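Local coordinates for protein cellulose hydrolase (PDB 4YZT) that hydrolyses internal beta-1,4-glucosidic bonds of cellulose as a tri-modular family 5 endoglucanase, at residues L134-G138 with L173-M178. Residues are numbered along the deposited sequence; the frame is centred on the assembly and turned at random.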
loop_
_atom_site.group_PDB
_atom_site.type_symbol
_atom_site.label_atom_id
_atom_site.label_comp_id
_atom_site.label_asym_id
_atom_site.label_seq_id
_atom_site.Cartn_x
_atom_site.Cartn_y
_atom_site.Cartn_z
ATOM N N LEU A 134 -19.670 3.001 24.410
ATOM C CA LEU A 134 -18.457 3.288 25.160
ATOM C C LEU A 134 -18.295 2.307 26.325
ATOM O O LEU A 134 -17.180 1.882 26.622
ATOM C CB LEU A 134 -18.467 4.731 25.663
ATOM C CG LEU A 134 -17.191 5.230 26.346
ATOM C CD1 LEU A 134 -16.024 5.285 25.368
ATOM C CD2 LEU A 134 -17.436 6.603 26.995
ATOM N N ASP A 135 -19.407 1.950 26.970
ATOM C CA ASP A 135 -19.389 0.937 28.014
ATOM C C ASP A 135 -18.867 -0.380 27.463
ATOM O O ASP A 135 -17.981 -0.994 28.048
ATOM C CB ASP A 135 -20.786 0.738 28.615
ATOM C CG ASP A 135 -20.845 -0.435 29.579
ATOM O OD1 ASP A 135 -20.337 -0.301 30.714
ATOM O OD2 ASP A 135 -21.419 -1.485 29.204
ATOM N N LYS A 136 -19.401 -0.794 26.318
ATOM C CA LYS A 136 -18.951 -2.005 25.646
ATOM C C LYS A 136 -17.463 -1.961 25.239
ATOM O O LYS A 136 -16.734 -2.925 25.456
ATOM C CB LYS A 136 -19.805 -2.261 24.408
ATOM C CG LYS A 136 -19.338 -3.452 23.560
ATOM C CD LYS A 136 -20.322 -3.738 22.429
ATOM C CE LYS A 136 -19.756 -4.754 21.452
ATOM N NZ LYS A 136 -20.698 -5.055 20.359
ATOM N N LEU A 137 -17.023 -0.855 24.643
ATOM C CA LEU A 137 -15.630 -0.731 24.227
ATOM C C LEU A 137 -14.680 -0.802 25.435
ATOM O O LEU A 137 -13.636 -1.467 25.376
ATOM C CB LEU A 137 -15.420 0.567 23.436
ATOM C CG LEU A 137 -14.016 0.880 22.880
ATOM C CD1 LEU A 137 -13.528 -0.205 21.926
ATOM C CD2 LEU A 137 -13.999 2.224 22.180
ATOM N N GLY A 138 -15.045 -0.129 26.524
ATOM C CA GLY A 138 -14.297 -0.221 27.763
ATOM C C GLY A 138 -14.140 -1.651 28.256
ATOM O O GLY A 138 -13.056 -2.064 28.676
ATOM N N LEU A 173 -12.768 11.900 24.236
ATOM C CA LEU A 173 -13.276 11.176 25.398
ATOM C C LEU A 173 -12.916 9.701 25.310
ATOM O O LEU A 173 -12.512 9.091 26.299
ATOM C CB LEU A 173 -14.802 11.324 25.527
ATOM C CG LEU A 173 -15.489 10.446 26.587
ATOM C CD1 LEU A 173 -14.988 10.800 27.974
ATOM C CD2 LEU A 173 -17.017 10.565 26.537
ATOM N N LEU A 174 -13.077 9.129 24.120
ATOM C CA LEU A 174 -12.864 7.705 23.932
ATOM C C LEU A 174 -11.399 7.397 24.206
ATOM O O LEU A 174 -11.092 6.437 24.901
ATOM C CB LEU A 174 -13.269 7.274 22.520
ATOM C CG LEU A 174 -13.153 5.809 22.082
ATOM C CD1 LEU A 174 -14.052 5.571 20.863
ATOM C CD2 LEU A 174 -11.719 5.441 21.734
ATOM N N ASN A 175 -10.504 8.213 23.657
ATOM C CA ASN A 175 -9.068 8.018 23.886
ATOM C C ASN A 175 -8.712 8.056 25.365
ATOM O O ASN A 175 -7.962 7.200 25.855
ATOM C CB ASN A 175 -8.245 9.074 23.139
ATOM C CG ASN A 175 -8.157 8.798 21.655
ATOM O OD1 ASN A 175 -8.412 7.678 21.210
ATOM N ND2 ASN A 175 -7.770 9.811 20.880
ATOM N N ARG A 176 -9.254 9.048 26.073
ATOM C CA ARG A 176 -8.964 9.235 27.485
ATOM C C ARG A 176 -9.479 8.069 28.330
ATOM O O ARG A 176 -8.793 7.600 29.236
ATOM C CB ARG A 176 -9.574 10.558 27.978
ATOM C CG ARG A 176 -9.321 10.836 29.460
ATOM C CD ARG A 176 -9.738 12.247 29.882
ATOM N NE ARG A 176 -11.141 12.551 29.599
ATOM C CZ ARG A 176 -11.549 13.276 28.563
ATOM N NH1 ARG A 176 -10.657 13.777 27.724
ATOM N NH2 ARG A 176 -12.845 13.514 28.374
ATOM N N GLU A 177 -10.694 7.612 28.037
ATOM C CA GLU A 177 -11.333 6.581 28.840
ATOM C C GLU A 177 -10.689 5.222 28.630
ATOM O O GLU A 177 -10.481 4.479 29.590
ATOM C CB GLU A 177 -12.825 6.506 28.529
ATOM C CG GLU A 177 -13.599 7.723 29.000
ATOM C CD GLU A 177 -13.678 7.804 30.506
ATOM O OE1 GLU A 177 -14.241 6.867 31.114
ATOM O OE2 GLU A 177 -13.174 8.795 31.083
ATOM N N MET A 178 -10.365 4.902 27.384
ATOM C CA MET A 178 -9.705 3.637 27.086
ATOM C C MET A 178 -8.284 3.638 27.638
ATOM O O MET A 178 -7.828 2.635 28.181
ATOM C CB MET A 178 -9.697 3.358 25.576
ATOM C CG MET A 178 -11.103 3.189 24.982
ATOM S SD MET A 178 -12.121 2.004 25.889
ATOM C CE MET A 178 -13.356 3.077 26.590
#
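M178 reaches across to G138 and places its thioether against bare backbone, a worked example of how a flexible thioether packs on the backbone of a neighbouring helix. Its CG stands anti to the carbonyl carbon, beside the backbone N (chi1 -63°), and the chain then bends at chi2 and chi3, which brings SD and CE together over the glycine. M178 SD and M178 CE each lie 3.6 Å from G138 CA. Two leucines of the same helix share the methionine: L134 meets its methyl and L137 its sulfur. L134 CD1 comes within 3.7 Å of M178 CE, the two side chains running past each other in opposite directions. L137 crosses the methionine at a slant and sets its branch carbon CG 3.7 Å from M178 SD. The same leucine meets L174 almost at a right angle, its CD2 resting 3.6 Å from L174 CD1 and lying against all three carbons of that isopropyl end. L134 spreads its fork: while CD1 turns to the methionine, CD2 meets L173 CD2 at 4.0 Å near the more open margin, where E177 CG lies loosely beside it. An alanine in place of M178 would probably open a gap over G138 and take from L134 CD1 and L137 CG their closest neighbour across the contact. No hydrogen bond joins the segments, whose axes approach to 10.6 Å and cross at -37°. This is plain apolar packing between consecutive outer helices of the TIM barrel, 130-147 and 168-184, with strand 155-158 lying between them in sequence. W141, a turn further along the first helix, also touches M178; helix 118-123 adds W122 and I123 against L137, and I159, just past strand 155-158, packs on L174.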